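Local coordinates for transcriptional regulator, LacI family protein (Rhodococcus jostii, PDB 3K9C) that probably binds DNA as a LacI-family transcription regulator, its modelled part folded like a periplasmic sugar-binding protein, at residues L15-E20 and Y42-S47; E31-A36 and H242-A247; H126-H131 and M182-T187. All blocks are in the same frame, centred on the assembly; numbering follows the deposited sequence.

In the fold
Contacts 1 and 2 belong to one alpha/beta subdomain and lie side by side, with centres 11 Å apart. Helix 24-39 joins them: it links the two strands of contact 1, and its other flank packs on helix 240-255 in contact 2. I33 and Y34 reach from this helix to V17, V44 and L46, and both contacts also touch the second subunit. Contact 3 lies in the other subdomain, with its centre 42 Å from contact 1 and 37 Å from contact 2; its nearest atoms remain about 17 and 16 Å away. In relatives of this fold, small effectors bind in the cleft between the subdomains.

Contact 1 (L15-E20 and Y42-S47); sequences LGVVFE and YDVMLS
L15 to F19 run alongside D43 to S47 as the parallel strands of a beta-alpha-beta crossover whose helix is 24-39. The backbones zip together: L15 N gives to D43 O, M45 N to L15 O, V17 N to M45 O at 2.9 Å, and S47 N to V17 O. F19 N to S47 O, at 3.3 Å, is a weak bond, and the ladder goes on to V49. V17, V44 and L46 point to one face of the sheet, V18, M45 and S47 to the other.

F19 is the side chain to trace. Its CB lies clear of the second strand, but with CG set between the backbone N and the carbonyl carbon (chi1 79°) the ring swings back to it. CD2 then passes 4.0 Å from S47 O, and CE2 reaches L46 CB at 3.9 Å, with L46 CD1 and CD2 slightly farther off. The ring also packs on V30 of helix 24-39 and L73 of strand 67-73. Nearer the start, V17 CG2 rests 3.6 Å from V44 CG1. At the very start L15 CG leans obliquely on the Y42 ring, 3.7 Å from its CD1.

Helix 24-39 lies over the V44 and L46 face through Y34 and A37, and helix 55-63 covers the opposite one, where L62 meets V18 and M45. Strand 67-73 continues the sheet beyond 13-20. Strand 42-49 is the outermost within the chain, and there D43 OD1 forms a salt bridge to R64 of the second subunit while L46 packs on A48 of that subunit.

Contact 2 (E31-A36 and H242-A247); sequences EQIYAA and HMAEAA
A244 presses its methyl into helix 24-39 between Q32 and I33, and this small residue lets two helices come close, their short axes 8.1 Å apart and crossing at -50°. A244 CB sits 3.4 Å from Q32 CB and 3.5 Å from I33 N, so it touches backbone as well as side chain.

The torsions on the facing helix decide which atoms meet it. Q32 takes chi1 -62° and then bends at chi2, which carries its amide away from A244 and leaves CB alone to make the contact. I33 divides its branches between two neighbours. CG1, anti to its own carbonyl carbon, lies 3.7 Å from A244 CB, whereas CG2 turns to the strands and reaches V17 CG2 and V44 CG2. One turn on, A36 repeats the theme in reverse: its CB comes within 3.8 Å of E245 CA and 4.2 Å of A244 O. E245 sends CG out beside its backbone N and is extended from there (chi2 -162°), so CG flanks A36 CB at 4.1 Å while the carboxylate reaches on to R39 of helix 24-39, where OE1 and NH2 form a salt bridge.

V248 extends the same seam by touching both I33 and A36, and on its far side helix 240-255 rests on strands 91-94 and 104-108 through M243 and A247.

Between the two segments the chemistry is van der Waals contact, alanine methyls against backbone and aliphatic carbon, so the fit depends on shape and close approach; at the border the E245 salt bridge adds an ionic tie between the two helices.

Contact 3 (H126-H131 and M182-T187); sequences HRNIAH and MPTPPT
H126 and T187 are brought together by their first torsions: chi1 of -65° sets the imidazole beside its own backbone N, and chi1 of 64° holds T187 OG1 between N and the carbonyl carbon. They sit where two loops lead into adjacent strands, 129-133 and 188-191, of the parallel sheet in the Rossmann-like second subdomain of this periplasmic-binding-protein fold.

The hydroxyl comes to the ring's edge, near its plane, and H126 ND1 and T187 OG1 are 2.7 Å apart in an almost straight hydrogen bond (171°). On the far side of the imidazole, NE2 is bonded to G276 O, so the ring is held at both nitrogens and its rotation is fixed. With an alanine here the T187 hydroxyl and G276 O would lose the ring that bridges them, which is likely to loosen the segment around G276 from the T187 loop.

N128, the centre of an inverse gamma turn, turns its carbonyl to the other loop. T187 N donates to N128 O at 2.9 Å, nearly along the C=O axis, and P186 CB approaches the same oxygen. The proline ring then packs on A130, with CG 3.6 Å from its CB, at the point where strand 129-133 begins pairing with 188-191 through A130. Farther out, N128 ND2 lies 4.0 Å from T184 CG2, the two side chains crossing at about a right angle.

A water closes the corner: it accepts from R127 N at 2.6 Å and is hydrogen-bonded to T187 OG1 at 2.8 Å, giving that hydroxyl a second partner besides H126 ND1.

Contact 1 (L15-E20 and Y42-S47)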
loop_
_atom_site.group_PDB
_atom_site.type_symbol
_atom_site.label_atom_id
_atom_site.label_comp_id
_atom_site.label_asym_id
_atom_site.label_seq_id
_atom_site.Cartn_x
_atom_site.Cartn_y
_atom_site.Cartn_z
ATOM N N LEU B 15 3.255 22.736 4.878
ATOM C CA LEU B 15 2.944 21.943 6.055
ATOM C C LEU B 15 3.696 20.625 5.853
ATOM O O LEU B 15 3.557 19.970 4.816
ATOM C CB LEU B 15 1.446 21.677 6.177
ATOM C CG LEU B 15 0.598 22.815 6.751
ATOM C CD1 LEU B 15 -0.797 22.282 7.070
ATOM C CD2 LEU B 15 1.249 23.360 8.014
ATOM N N GLY B 16 4.512 20.261 6.832
ATOM C CA GLY B 16 5.276 19.035 6.726
ATOM C C GLY B 16 4.496 17.837 7.216
ATOM O O GLY B 16 3.829 17.902 8.245
ATOM N N VAL B 17 4.576 16.736 6.479
ATOM C CA VAL B 17 3.869 15.521 6.879
ATOM C C VAL B 17 4.776 14.287 6.846
ATOM O O VAL B 17 5.284 13.913 5.794
ATOM C CB VAL B 17 2.649 15.258 5.955
ATOM C CG1 VAL B 17 1.927 13.983 6.385
ATOM C CG2 VAL B 17 1.704 16.441 5.994
ATOM N N VAL B 18 4.990 13.666 8.001
ATOM C CA VAL B 18 5.806 12.453 8.081
ATOM C C VAL B 18 4.833 11.262 8.084
ATOM O O VAL B 18 3.871 11.254 8.853
ATOM C CB VAL B 18 6.655 12.458 9.376
ATOM C CG1 VAL B 18 7.511 11.202 9.465
ATOM C CG2 VAL B 18 7.558 13.697 9.395
ATOM N N PHE B 19 5.065 10.267 7.227
ATOM C CA PHE B 19 4.171 9.100 7.157
ATOM C C PHE B 19 4.896 7.829 6.721
ATOM O O PHE B 19 5.960 7.890 6.101
ATOM C CB PHE B 19 3.024 9.360 6.172
ATOM C CG PHE B 19 3.415 9.180 4.739
ATOM C CD1 PHE B 19 2.975 8.076 4.020
ATOM C CD2 PHE B 19 4.245 10.101 4.112
ATOM C CE1 PHE B 19 3.357 7.891 2.693
ATOM C CE2 PHE B 19 4.633 9.929 2.794
ATOM C CZ PHE B 19 4.188 8.825 2.080
ATOM N N GLU B 20 4.302 6.679 7.032
ATOM C CA GLU B 20 4.884 5.389 6.671
ATOM C C GLU B 20 4.523 4.956 5.257
ATOM O O GLU B 20 3.349 4.735 4.939
ATOM C CB GLU B 20 4.427 4.302 7.643
ATOM C CG GLU B 20 5.095 4.343 8.993
ATOM C CD GLU B 20 4.489 3.346 9.965
ATOM O OE1 GLU B 20 4.282 2.170 9.579
ATOM O OE2 GLU B 20 4.223 3.743 11.117
ATOM N N TYR B 42 -2.687 25.847 1.587
ATOM C CA TYR B 42 -1.378 25.337 1.976
ATOM C C TYR B 42 -0.911 24.183 1.107
ATOM O O TYR B 42 -1.716 23.396 0.610
ATOM C CB TYR B 42 -1.407 24.862 3.426
ATOM C CG TYR B 42 -1.184 25.948 4.433
ATOM C CD1 TYR B 42 0.057 26.102 5.050
ATOM C CD2 TYR B 42 -2.210 26.829 4.780
ATOM C CE1 TYR B 42 0.273 27.099 5.990
ATOM C CE2 TYR B 42 -2.001 27.839 5.720
ATOM C CZ TYR B 42 -0.758 27.962 6.320
ATOM O OH TYR B 42 -0.547 28.935 7.267
ATOM N N ASP B 43 0.399 24.090 0.925
ATOM C CA ASP B 43 0.955 22.994 0.164
ATOM C C ASP B 43 1.463 21.990 1.188
ATOM O O ASP B 43 1.631 22.310 2.364
ATOM C CB ASP B 43 2.100 23.457 -0.734
ATOM C CG ASP B 43 1.611 24.111 -2.010
ATOM O OD1 ASP B 43 0.713 23.545 -2.666
ATOM O OD2 ASP B 43 2.128 25.189 -2.365
ATOM N N VAL B 44 1.708 20.770 0.745
ATOM C CA VAL B 44 2.179 19.759 1.661
ATOM C C VAL B 44 3.481 19.170 1.192
ATOM O O VAL B 44 3.665 18.894 0.005
ATOM C CB VAL B 44 1.143 18.625 1.822
ATOM C CG1 VAL B 44 1.767 17.449 2.564
ATOM C CG2 VAL B 44 -0.069 19.136 2.592
HETATM N N MSE B 45 4.394 18.994 2.136
HETATM C CA MSE B 45 5.671 18.384 1.833
HETATM C C MSE B 45 5.713 17.067 2.608
HETATM O O MSE B 45 5.679 17.063 3.832
HETATM C CB MSE B 45 6.820 19.287 2.274
HETATM C CG MSE B 45 8.083 19.045 1.486
HETATM SE SE MSE B 45 9.641 19.280 2.600
HETATM C CE MSE B 45 10.307 17.453 2.563
ATOM N N LEU B 46 5.748 15.959 1.883
ATOM C CA LEU B 46 5.805 14.644 2.500
ATOM C C LEU B 46 7.254 14.263 2.726
ATOM O O LEU B 46 8.134 14.672 1.974
ATOM C CB LEU B 46 5.210 13.590 1.573
ATOM C CG LEU B 46 3.806 13.764 1.019
ATOM C CD1 LEU B 46 3.579 12.732 -0.082
ATOM C CD2 LEU B 46 2.811 13.618 2.141
ATOM N N SER B 47 7.485 13.482 3.773
ATOM C CA SER B 47 8.803 12.952 4.093
ATOM C C SER B 47 8.424 11.558 4.549
ATOM O O SER B 47 7.728 11.395 5.559
ATOM C CB SER B 47 9.464 13.718 5.231
ATOM O OG SER B 47 10.771 13.212 5.456
#

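Contact 2 (E31-A36 and H242-A247)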
loop_
_atom_site.group_PDB
_atom_site.type_symbol
_atom_site.label_atom_id
_atom_site.label_comp_id
_atom_site.label_asym_id
_atom_site.label_seq_id
_atom_site.Cartn_x
_atom_site.Cartn_y
_atom_site.Cartn_z
ATOM N N GLU B 31 -3.770 11.413 1.590
ATOM C CA GLU B 31 -4.628 11.891 0.517
ATOM C C GLU B 31 -5.548 12.987 1.015
ATOM O O GLU B 31 -5.659 14.041 0.395
ATOM C CB GLU B 31 -5.470 10.754 -0.069
ATOM C CG GLU B 31 -6.513 11.234 -1.076
ATOM C CD GLU B 31 -7.193 10.084 -1.800
ATOM O OE1 GLU B 31 -7.027 8.919 -1.372
ATOM O OE2 GLU B 31 -7.901 10.346 -2.794
ATOM N N GLN B 32 -6.209 12.736 2.139
ATOM C CA GLN B 32 -7.116 13.721 2.701
ATOM C C GLN B 32 -6.399 14.961 3.249
ATOM O O GLN B 32 -6.936 16.070 3.177
ATOM C CB GLN B 32 -7.994 13.063 3.774
ATOM C CG GLN B 32 -8.863 11.957 3.199
ATOM C CD GLN B 32 -9.742 12.460 2.066
ATOM O OE1 GLN B 32 -10.083 11.716 1.146
ATOM N NE2 GLN B 32 -10.124 13.724 2.140
ATOM N N ILE B 33 -5.191 14.792 3.788
ATOM C CA ILE B 33 -4.452 15.942 4.307
ATOM C C ILE B 33 -4.137 16.899 3.164
ATOM O O ILE B 33 -4.268 18.115 3.305
ATOM C CB ILE B 33 -3.146 15.512 5.009
ATOM C CG1 ILE B 33 -3.495 14.813 6.332
ATOM C CG2 ILE B 33 -2.247 16.731 5.255
ATOM C CD1 ILE B 33 -2.307 14.207 7.055
ATOM N N TYR B 34 -3.725 16.340 2.032
ATOM C CA TYR B 34 -3.421 17.129 0.849
ATOM C C TYR B 34 -4.638 17.982 0.494
ATOM O O TYR B 34 -4.513 19.179 0.239
ATOM C CB TYR B 34 -3.120 16.217 -0.337
ATOM C CG TYR B 34 -1.657 15.959 -0.627
ATOM C CD1 TYR B 34 -1.153 14.663 -0.610
ATOM C CD2 TYR B 34 -0.796 16.999 -1.011
ATOM C CE1 TYR B 34 0.167 14.391 -0.976
ATOM C CE2 TYR B 34 0.531 16.742 -1.378
ATOM C CZ TYR B 34 1.002 15.431 -1.360
ATOM O OH TYR B 34 2.287 15.137 -1.741
ATOM N N ALA B 35 -5.809 17.350 0.478
ATOM C CA ALA B 35 -7.050 18.033 0.130
ATOM C C ALA B 35 -7.439 19.104 1.143
ATOM O O ALA B 35 -7.807 20.219 0.763
ATOM C CB ALA B 35 -8.185 17.011 -0.035
ATOM N N ALA B 36 -7.358 18.784 2.432
ATOM C CA ALA B 36 -7.700 19.759 3.467
ATOM C C ALA B 36 -6.727 20.940 3.386
ATOM O O ALA B 36 -7.120 22.106 3.505
ATOM C CB ALA B 36 -7.632 19.111 4.844
ATOM N N HIS B 242 -12.269 13.535 8.130
ATOM C CA HIS B 242 -12.421 14.443 9.268
ATOM C C HIS B 242 -11.149 14.505 10.115
ATOM O O HIS B 242 -10.814 15.547 10.676
ATOM C CB HIS B 242 -13.597 14.017 10.148
ATOM C CG HIS B 242 -13.883 14.969 11.271
ATOM N ND1 HIS B 242 -14.825 14.712 12.245
ATOM C CD2 HIS B 242 -13.357 16.181 11.570
ATOM C CE1 HIS B 242 -14.865 15.725 13.094
ATOM N NE2 HIS B 242 -13.984 16.629 12.707
HETATM N N MSE B 243 -10.439 13.388 10.214
HETATM C CA MSE B 243 -9.208 13.365 10.981
HETATM C C MSE B 243 -8.152 14.231 10.278
HETATM O O MSE B 243 -7.416 14.969 10.926
HETATM C CB MSE B 243 -8.709 11.928 11.133
HETATM C CG MSE B 243 -7.650 11.764 12.207
HETATM SE SE MSE B 243 -7.267 9.882 12.510
HETATM C CE MSE B 243 -8.807 9.508 13.610
ATOM N N ALA B 244 -8.097 14.149 8.951
ATOM C CA ALA B 244 -7.138 14.934 8.172
ATOM C C ALA B 244 -7.424 16.433 8.287
ATOM O O ALA B 244 -6.507 17.234 8.468
ATOM C CB ALA B 244 -7.179 14.512 6.711
ATOM N N GLU B 245 -8.698 16.812 8.174
ATOM C CA GLU B 245 -9.082 18.220 8.268
ATOM C C GLU B 245 -8.759 18.770 9.649
ATOM O O GLU B 245 -8.302 19.903 9.780
ATOM C CB GLU B 245 -10.584 18.402 8.003
ATOM C CG GLU B 245 -11.062 17.923 6.653
ATOM C CD GLU B 245 -12.416 18.512 6.278
ATOM O OE1 GLU B 245 -12.488 19.746 6.081
ATOM O OE2 GLU B 245 -13.406 17.751 6.182
ATOM N N ALA B 246 -9.008 17.964 10.676
ATOM C CA ALA B 246 -8.752 18.358 12.055
ATOM C C ALA B 246 -7.256 18.523 12.310
ATOM O O ALA B 246 -6.831 19.442 13.019
ATOM C CB ALA B 246 -9.332 17.331 13.000
ATOM N N ALA B 247 -6.453 17.633 11.731
ATOM C CA ALA B 247 -5.013 17.709 11.901
ATOM C C ALA B 247 -4.483 18.995 11.256
ATOM O O ALA B 247 -3.655 19.698 11.847
ATOM C CB ALA B 247 -4.348 16.482 11.280
#

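Contact 3 (H126-H131 and M182-T187)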
loop_
_atom_site.group_PDB
_atom_site.type_symbol
_atom_site.label_atom_id
_atom_site.label_comp_id
_atom_site.label_asym_id
_atom_site.label_seq_id
_atom_site.Cartn_x
_atom_site.Cartn_y
_atom_site.Cartn_z
ATOM N N HIS B 126 -21.826 -13.873 19.776
ATOM C CA HIS B 126 -20.483 -14.385 20.040
ATOM C C HIS B 126 -20.066 -14.220 21.501
ATOM O O HIS B 126 -20.360 -13.202 22.130
ATOM C CB HIS B 126 -19.471 -13.675 19.122
ATOM C CG HIS B 126 -19.661 -13.972 17.666
ATOM N ND1 HIS B 126 -19.239 -15.150 17.084
ATOM C CD2 HIS B 126 -20.252 -13.258 16.680
ATOM C CE1 HIS B 126 -19.558 -15.144 15.802
ATOM N NE2 HIS B 126 -20.175 -14.010 15.529
ATOM N N ARG B 127 -19.376 -15.224 22.036
ATOM C CA ARG B 127 -18.906 -15.179 23.418
ATOM C C ARG B 127 -17.411 -15.495 23.517
ATOM O O ARG B 127 -16.703 -14.909 24.342
ATOM C CB ARG B 127 -19.727 -16.145 24.282
ATOM C CG ARG B 127 -21.214 -15.807 24.299
ATOM C CD ARG B 127 -21.995 -16.715 25.228
ATOM N NE ARG B 127 -21.600 -16.535 26.622
ATOM C CZ ARG B 127 -22.249 -17.063 27.653
ATOM N NH1 ARG B 127 -23.330 -17.805 27.447
ATOM N NH2 ARG B 127 -21.818 -16.849 28.889
ATOM N N ASN B 128 -16.929 -16.427 22.697
ATOM C CA ASN B 128 -15.503 -16.754 22.690
ATOM C C ASN B 128 -14.924 -15.826 21.643
ATOM O O ASN B 128 -14.866 -16.166 20.463
ATOM C CB ASN B 128 -15.256 -18.199 22.269
ATOM C CG ASN B 128 -15.786 -19.191 23.272
ATOM O OD1 ASN B 128 -16.801 -19.844 23.038
ATOM N ND2 ASN B 128 -15.108 -19.299 24.410
ATOM N N ILE B 129 -14.511 -14.646 22.081
ATOM C CA ILE B 129 -13.978 -13.653 21.175
ATOM C C ILE B 129 -12.515 -13.367 21.429
ATOM O O ILE B 129 -12.085 -13.204 22.578
ATOM C CB ILE B 129 -14.795 -12.364 21.285
ATOM C CG1 ILE B 129 -16.277 -12.693 21.048
ATOM C CG2 ILE B 129 -14.289 -11.329 20.281
ATOM C CD1 ILE B 129 -17.235 -11.581 21.420
ATOM N N ALA B 130 -11.753 -13.301 20.341
ATOM C CA ALA B 130 -10.331 -13.053 20.430
ATOM C C ALA B 130 -9.901 -11.737 19.807
ATOM O O ALA B 130 -10.548 -11.200 18.899
ATOM C CB ALA B 130 -9.568 -14.198 19.783
ATOM N N HIS B 131 -8.796 -11.213 20.315
ATOM C CA HIS B 131 -8.237 -9.983 19.801
ATOM C C HIS B 131 -6.769 -10.230 19.493
ATOM O O HIS B 131 -6.044 -10.809 20.310
ATOM C CB HIS B 131 -8.384 -8.849 20.831
ATOM C CG HIS B 131 -7.679 -7.584 20.445
ATOM N ND1 HIS B 131 -7.944 -6.911 19.270
ATOM C CD2 HIS B 131 -6.705 -6.884 21.070
ATOM C CE1 HIS B 131 -7.162 -5.850 19.190
ATOM N NE2 HIS B 131 -6.402 -5.808 20.271
HETATM N N MSE B 182 -5.789 -23.407 19.804
HETATM C CA MSE B 182 -6.333 -23.410 21.160
HETATM C C MSE B 182 -7.340 -24.501 21.500
HETATM O O MSE B 182 -8.025 -25.034 20.625
HETATM C CB MSE B 182 -6.982 -22.071 21.471
HETATM C CG MSE B 182 -6.017 -20.919 21.529
HETATM SE SE MSE B 182 -6.908 -19.438 22.335
HETATM C CE MSE B 182 -6.098 -19.550 24.092
ATOM N N PRO B 183 -7.446 -24.835 22.799
ATOM C CA PRO B 183 -8.373 -25.860 23.283
ATOM C C PRO B 183 -9.781 -25.478 22.842
ATOM O O PRO B 183 -10.555 -26.321 22.391
ATOM C CB PRO B 183 -8.204 -25.786 24.799
ATOM C CG PRO B 183 -6.773 -25.369 24.953
ATOM C CD PRO B 183 -6.648 -24.291 23.912
ATOM N N THR B 184 -10.094 -24.193 22.974
ATOM C CA THR B 184 -11.394 -23.672 22.578
ATOM C C THR B 184 -11.181 -22.468 21.667
ATOM O O THR B 184 -11.079 -21.333 22.138
ATOM C CB THR B 184 -12.216 -23.220 23.793
ATOM O OG1 THR B 184 -12.252 -24.272 24.767
ATOM C CG2 THR B 184 -13.639 -22.884 23.372
ATOM N N PRO B 185 -11.080 -22.704 20.350
ATOM C CA PRO B 185 -10.877 -21.617 19.385
ATOM C C PRO B 185 -12.028 -20.621 19.459
ATOM O O PRO B 185 -13.153 -20.988 19.793
ATOM C CB PRO B 185 -10.829 -22.349 18.048
ATOM C CG PRO B 185 -10.244 -23.686 18.423
ATOM C CD PRO B 185 -11.015 -24.015 19.682
ATOM N N PRO B 186 -11.761 -19.343 19.151
ATOM C CA PRO B 186 -12.817 -18.329 19.204
ATOM C C PRO B 186 -13.686 -18.355 17.953
ATOM O O PRO B 186 -13.243 -18.802 16.904
ATOM C CB PRO B 186 -12.029 -17.032 19.337
ATOM C CG PRO B 186 -10.839 -17.305 18.463
ATOM C CD PRO B 186 -10.456 -18.732 18.836
ATOM N N THR B 187 -14.922 -17.882 18.070
ATOM C CA THR B 187 -15.827 -17.850 16.920
ATOM C C THR B 187 -15.800 -16.471 16.260
ATOM O O THR B 187 -16.416 -16.258 15.222
ATOM C CB THR B 187 -17.285 -18.163 17.321
ATOM O OG1 THR B 187 -17.768 -17.136 18.191
ATOM C CG2 THR B 187 -17.382 -19.514 18.012
HETATM O O HOH W 1 -18.593 -17.434 20.885
#